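Local coordinates for adenosylmethionine-8-amino-7-oxononanoate aminotransferase (Methanocaldococcus jannaschii, PDB 6ZHK), which probably transfers the amino group of S-adenosyl-L-methionine to 7-keto-8-aminopelargonic acid in biotin biosynthesis, using pyridoxal 5'-phosphate as cofactor, at residues Arg391-Gly396 with Leu439-Ser444. Sequence-based numbering, arbitrary orientation.
Sequences RGFMVG and LVPPLS
V395 O takes a nearly straight hydrogen bond from L439 N (3.0 Å, 177° at the hydrogen), and V395 N returns one to L439 O, also 3.0 Å long. The two residues thus form an antiparallel hydrogen-bonded pair, the last bridge before segment 439-444 leaves the sheet, and their side chains lie together against F372 of helix 366-376. The case illustrates how a strand edge can hold a departing loop by weaker contacts once ladder bonds run out. F393 O receives the CA-H of V440 at 3.3 Å (O to CA, 166° at the hydrogen), while P441 CD stands at 3.3 Å from the same oxygen. Beyond it, the F393 ring, swung beside its own backbone N (chi1 -77°), reaches along the loop. P441 CG meets its CD1 obliquely at 3.6 Å, L443 CD2 comes to the ring edge, 3.8 Å from F393 CD2, and P442 O lies over one face. A serine in place of F393 would probably leave P441 and the L443 methyl without their common apolar partner and open a gap beside I369 of helix 366-376. F393 belongs to the type II' turn from R391 to M394 that leads into the strand, with G392 at positive phi. The tight 385-391/394-399 hairpin, with 436-439 added as outer strand beside 394-399, makes a three-stranded antiparallel sheet, as found in the C-terminal part of fold-type I aminotransferases.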
loop_
_atom_site.group_PDB
_atom_site.type_symbol
_atom_site.label_atom_id
_atom_site.label_comp_id
_atom_site.label_asym_id
_atom_site.label_seq_id
_atom_site.Cartn_x
_atom_site.Cartn_y
_atom_site.Cartn_z
ATOM N N ARG A 391 20.823 -8.186 15.519
ATOM C CA ARG A 391 21.629 -6.976 15.484
ATOM C C ARG A 391 20.873 -5.869 16.213
ATOM O O ARG A 391 19.687 -5.656 15.949
ATOM C CB ARG A 391 21.809 -6.451 14.055
ATOM C CG ARG A 391 22.593 -7.332 13.102
ATOM C CD ARG A 391 22.861 -6.494 11.828
ATOM N NE ARG A 391 23.710 -7.230 10.906
ATOM C CZ ARG A 391 25.032 -7.261 11.021
ATOM N NH1 ARG A 391 25.633 -6.532 11.948
ATOM N NH2 ARG A 391 25.740 -7.935 10.127
ATOM N N GLY A 392 21.532 -5.222 17.168
ATOM C CA GLY A 392 20.918 -4.135 17.949
ATOM C C GLY A 392 19.633 -4.587 18.657
ATOM O O GLY A 392 19.637 -5.584 19.396
ATOM N N PHE A 393 18.517 -3.901 18.343
ATOM C CA PHE A 393 17.214 -4.228 18.909
ATOM C C PHE A 393 16.395 -5.154 17.993
ATOM O O PHE A 393 15.167 -5.059 17.985
ATOM C CB PHE A 393 16.426 -2.916 19.125
ATOM C CG PHE A 393 16.782 -2.065 20.311
ATOM C CD1 PHE A 393 17.023 -2.653 21.551
ATOM C CD2 PHE A 393 16.934 -0.679 20.162
ATOM C CE1 PHE A 393 17.350 -1.870 22.660
ATOM C CE2 PHE A 393 17.245 0.099 21.269
ATOM C CZ PHE A 393 17.444 -0.495 22.507
ATOM N N MET A 394 17.051 -5.965 17.136
ATOM C CA MET A 394 16.305 -6.948 16.376
ATOM C C MET A 394 16.940 -8.297 16.695
ATOM O O MET A 394 18.043 -8.616 16.242
ATOM C CB MET A 394 16.468 -6.680 14.871
ATOM C CG MET A 394 15.990 -5.302 14.495
ATOM S SD MET A 394 16.149 -4.938 12.714
ATOM C CE MET A 394 14.551 -5.551 12.185
ATOM N N VAL A 395 16.233 -9.103 17.479
ATOM C CA VAL A 395 16.813 -10.294 18.080
ATOM C C VAL A 395 15.862 -11.450 17.863
ATOM O O VAL A 395 14.641 -11.294 17.950
ATOM C CB VAL A 395 17.133 -10.053 19.580
ATOM C CG1 VAL A 395 17.346 -11.356 20.361
ATOM C CG2 VAL A 395 18.340 -9.159 19.729
ATOM N N GLY A 396 16.415 -12.624 17.560
ATOM C CA GLY A 396 15.588 -13.822 17.587
ATOM C C GLY A 396 16.136 -14.831 18.597
ATOM O O GLY A 396 17.370 -14.900 18.818
ATOM N N LEU A 439 12.147 -10.429 19.405
ATOM C CA LEU A 439 12.186 -9.216 20.217
ATOM C C LEU A 439 12.623 -8.062 19.323
ATOM O O LEU A 439 13.762 -8.046 18.846
ATOM C CB LEU A 439 13.255 -9.408 21.308
ATOM C CG LEU A 439 12.986 -10.540 22.307
ATOM C CD1 LEU A 439 14.072 -10.549 23.393
ATOM C CD2 LEU A 439 11.579 -10.443 22.930
ATOM N N VAL A 440 11.694 -7.119 19.105
ATOM C CA VAL A 440 12.029 -5.886 18.389
ATOM C C VAL A 440 11.449 -4.760 19.228
ATOM O O VAL A 440 10.344 -4.292 18.969
ATOM C CB VAL A 440 11.504 -5.884 16.925
ATOM C CG1 VAL A 440 11.844 -4.551 16.167
ATOM C CG2 VAL A 440 12.087 -7.073 16.210
ATOM N N PRO A 441 12.121 -4.386 20.338
ATOM C CA PRO A 441 11.551 -3.437 21.282
ATOM C C PRO A 441 11.683 -2.015 20.725
ATOM O O PRO A 441 12.539 -1.748 19.876
ATOM C CB PRO A 441 12.430 -3.609 22.535
ATOM C CG PRO A 441 13.766 -4.050 21.987
ATOM C CD PRO A 441 13.431 -4.899 20.772
ATOM N N PRO A 442 10.856 -1.057 21.201
ATOM C CA PRO A 442 10.965 0.323 20.741
ATOM C C PRO A 442 12.334 0.860 21.143
ATOM O O PRO A 442 12.926 0.358 22.105
ATOM C CB PRO A 442 9.845 1.099 21.441
ATOM C CG PRO A 442 9.195 0.095 22.420
ATOM C CD PRO A 442 9.763 -1.287 22.160
ATOM N N LEU A 443 12.808 1.873 20.410
ATOM C CA LEU A 443 14.049 2.552 20.749
ATOM C C LEU A 443 13.911 3.225 22.120
ATOM O O LEU A 443 14.929 3.471 22.792
ATOM C CB LEU A 443 14.305 3.659 19.707
ATOM C CG LEU A 443 14.402 3.184 18.242
ATOM C CD1 LEU A 443 14.818 4.344 17.367
ATOM C CD2 LEU A 443 15.368 2.019 18.067
ATOM N N SER A 444 12.655 3.462 22.531
ATOM C CA SER A 444 12.365 4.118 23.808
ATOM C C SER A 444 12.325 3.157 24.994
ATOM O O SER A 444 12.067 3.621 26.117
ATOM C CB SER A 444 11.079 4.911 23.721
ATOM O OG SER A 444 10.038 4.093 23.194
#